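Local coordinates for protein piwi (Drosophila melanogaster, PDB 6KR6) that binds piRNAs directly and, in complex with them, represses transposable elements by governing their methylation, at residues S645-Y650 against S684-A689. Sequence-based numbering, arbitrary orientation.
Sequences SRIVFY and SPPQLA
R646 and Q687 run side by side from neighbouring parallel strands of the Piwi domain, a worked example of how an RNase H-like sheet joins its strands. From R646 CB, which lies 4.2 Å from Q687 O, CG swings off to the backbone N side (chi1 -34°), and the chain then runs extended to NE. CG passes 3.7 Å from Q687 OE1 and CD lies only slightly farther from that oxygen; NE turns to a weak hydrogen bond with S573 O; CZ lies 4.1 Å from Q687 OE1 and NH1 ends 3.2 Å from it, the guanidinium and amide planes 54° apart. With an alanine in its place, the Q687 amide is likely to be freer to turn and S573 O to lose this weak donor. Between the backbones, four bonds zip the strands together: Q687 N to S645 O, bent at 137°, then I647 N to Q687 O, A689 N to I647 O and a nearly straight F649 N to A689 O at 2.8 Å. On the other face I647 CG2 meets L688 CD1 at 4.2 Å, I647 resting against helix 625-640 and L688 against helix 659-680. Backbone bonding thus spans polar and apolar pairs alike, in a strand ending at D652, probably catalytic.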
loop_
_atom_site.group_PDB
_atom_site.type_symbol
_atom_site.label_atom_id
_atom_site.label_comp_id
_atom_site.label_asym_id
_atom_site.label_seq_id
_atom_site.Cartn_x
_atom_site.Cartn_y
_atom_site.Cartn_z
ATOM N N SER A 645 -2.366 -29.701 -7.119
ATOM C CA SER A 645 -3.653 -29.719 -7.808
ATOM C C SER A 645 -4.306 -28.342 -7.819
ATOM O O SER A 645 -4.952 -27.966 -8.805
ATOM C CB SER A 645 -4.584 -30.743 -7.156
ATOM O OG SER A 645 -4.002 -32.036 -7.149
ATOM N N ARG A 646 -4.157 -27.584 -6.733
ATOM C CA ARG A 646 -4.707 -26.240 -6.621
ATOM C C ARG A 646 -3.595 -25.271 -6.247
ATOM O O ARG A 646 -2.646 -25.634 -5.545
ATOM C CB ARG A 646 -5.827 -26.175 -5.569
ATOM C CG ARG A 646 -6.675 -27.436 -5.470
ATOM C CD ARG A 646 -7.576 -27.397 -4.245
ATOM N NE ARG A 646 -8.052 -28.725 -3.866
ATOM C CZ ARG A 646 -9.228 -29.231 -4.219
ATOM N NH1 ARG A 646 -10.062 -28.518 -4.962
ATOM N NH2 ARG A 646 -9.572 -30.450 -3.825
ATOM N N ILE A 647 -3.715 -24.032 -6.721
ATOM C CA ILE A 647 -2.743 -22.982 -6.443
ATOM C C ILE A 647 -3.493 -21.703 -6.103
ATOM O O ILE A 647 -4.359 -21.265 -6.869
ATOM C CB ILE A 647 -1.791 -22.744 -7.634
ATOM C CG1 ILE A 647 -0.968 -23.998 -7.932
ATOM C CG2 ILE A 647 -0.862 -21.574 -7.349
ATOM C CD1 ILE A 647 0.129 -23.776 -8.955
ATOM N N VAL A 648 -3.157 -21.104 -4.962
ATOM C CA VAL A 648 -3.696 -19.813 -4.545
ATOM C C VAL A 648 -2.538 -18.826 -4.521
ATOM O O VAL A 648 -1.633 -18.931 -3.683
ATOM C CB VAL A 648 -4.393 -19.893 -3.181
ATOM C CG1 VAL A 648 -4.875 -18.515 -2.754
ATOM C CG2 VAL A 648 -5.556 -20.869 -3.237
ATOM N N PHE A 649 -2.565 -17.867 -5.442
ATOM C CA PHE A 649 -1.497 -16.892 -5.620
ATOM C C PHE A 649 -1.934 -15.571 -5.000
ATOM O O PHE A 649 -2.947 -14.998 -5.412
ATOM C CB PHE A 649 -1.192 -16.717 -7.109
ATOM C CG PHE A 649 0.075 -15.960 -7.399
ATOM C CD1 PHE A 649 0.123 -14.583 -7.279
ATOM C CD2 PHE A 649 1.210 -16.625 -7.830
ATOM C CE1 PHE A 649 1.284 -13.887 -7.557
ATOM C CE2 PHE A 649 2.373 -15.931 -8.114
ATOM C CZ PHE A 649 2.409 -14.562 -7.977
ATOM N N TYR A 650 -1.173 -15.091 -4.018
ATOM C CA TYR A 650 -1.437 -13.811 -3.367
ATOM C C TYR A 650 -0.423 -12.787 -3.862
ATOM O O TYR A 650 0.789 -12.993 -3.731
ATOM C CB TYR A 650 -1.383 -13.941 -1.844
ATOM C CG TYR A 650 -2.562 -14.684 -1.259
ATOM C CD1 TYR A 650 -3.850 -14.180 -1.374
ATOM C CD2 TYR A 650 -2.386 -15.883 -0.585
ATOM C CE1 TYR A 650 -4.933 -14.854 -0.839
ATOM C CE2 TYR A 650 -3.461 -16.565 -0.046
ATOM C CZ TYR A 650 -4.732 -16.046 -0.177
ATOM O OH TYR A 650 -5.803 -16.723 0.359
ATOM N N SER A 684 -3.190 -31.755 -17.272
ATOM C CA SER A 684 -4.019 -30.579 -17.446
ATOM C C SER A 684 -3.615 -29.501 -16.441
ATOM O O SER A 684 -3.122 -29.807 -15.352
ATOM C CB SER A 684 -5.490 -30.942 -17.276
ATOM O OG SER A 684 -5.668 -31.821 -16.179
ATOM N N PRO A 685 -3.802 -28.226 -16.792
ATOM C CA PRO A 685 -3.380 -27.153 -15.891
ATOM C C PRO A 685 -4.231 -27.137 -14.628
ATOM O O PRO A 685 -5.403 -27.545 -14.650
ATOM C CB PRO A 685 -3.593 -25.880 -16.730
ATOM C CG PRO A 685 -4.618 -26.265 -17.737
ATOM C CD PRO A 685 -4.375 -27.707 -18.046
ATOM N N PRO A 686 -3.680 -26.664 -13.515
ATOM C CA PRO A 686 -4.361 -26.805 -12.225
ATOM C C PRO A 686 -5.385 -25.700 -11.993
ATOM O O PRO A 686 -5.427 -24.683 -12.688
ATOM C CB PRO A 686 -3.207 -26.693 -11.226
ATOM C CG PRO A 686 -2.289 -25.712 -11.882
ATOM C CD PRO A 686 -2.388 -25.972 -13.375
ATOM N N GLN A 687 -6.218 -25.925 -10.978
ATOM C CA GLN A 687 -7.124 -24.888 -10.508
ATOM C C GLN A 687 -6.320 -23.736 -9.923
ATOM O O GLN A 687 -5.467 -23.938 -9.053
ATOM C CB GLN A 687 -8.082 -25.458 -9.462
ATOM C CG GLN A 687 -8.974 -26.576 -9.981
ATOM C CD GLN A 687 -9.907 -27.122 -8.917
ATOM O OE1 GLN A 687 -9.604 -27.075 -7.725
ATOM N NE2 GLN A 687 -11.055 -27.640 -9.344
ATOM N N LEU A 688 -6.588 -22.526 -10.407
ATOM C CA LEU A 688 -5.790 -21.355 -10.067
ATOM C C LEU A 688 -6.680 -20.248 -9.526
ATOM O O LEU A 688 -7.727 -19.944 -10.107
ATOM C CB LEU A 688 -5.015 -20.850 -11.288
ATOM C CG LEU A 688 -4.349 -19.480 -11.141
ATOM C CD1 LEU A 688 -3.236 -19.522 -10.103
ATOM C CD2 LEU A 688 -3.826 -18.983 -12.480
ATOM N N ALA A 689 -6.257 -19.647 -8.415
ATOM C CA ALA A 689 -6.866 -18.439 -7.873
ATOM C C ALA A 689 -5.788 -17.369 -7.795
ATOM O O ALA A 689 -4.755 -17.571 -7.148
ATOM C CB ALA A 689 -7.478 -18.689 -6.494
#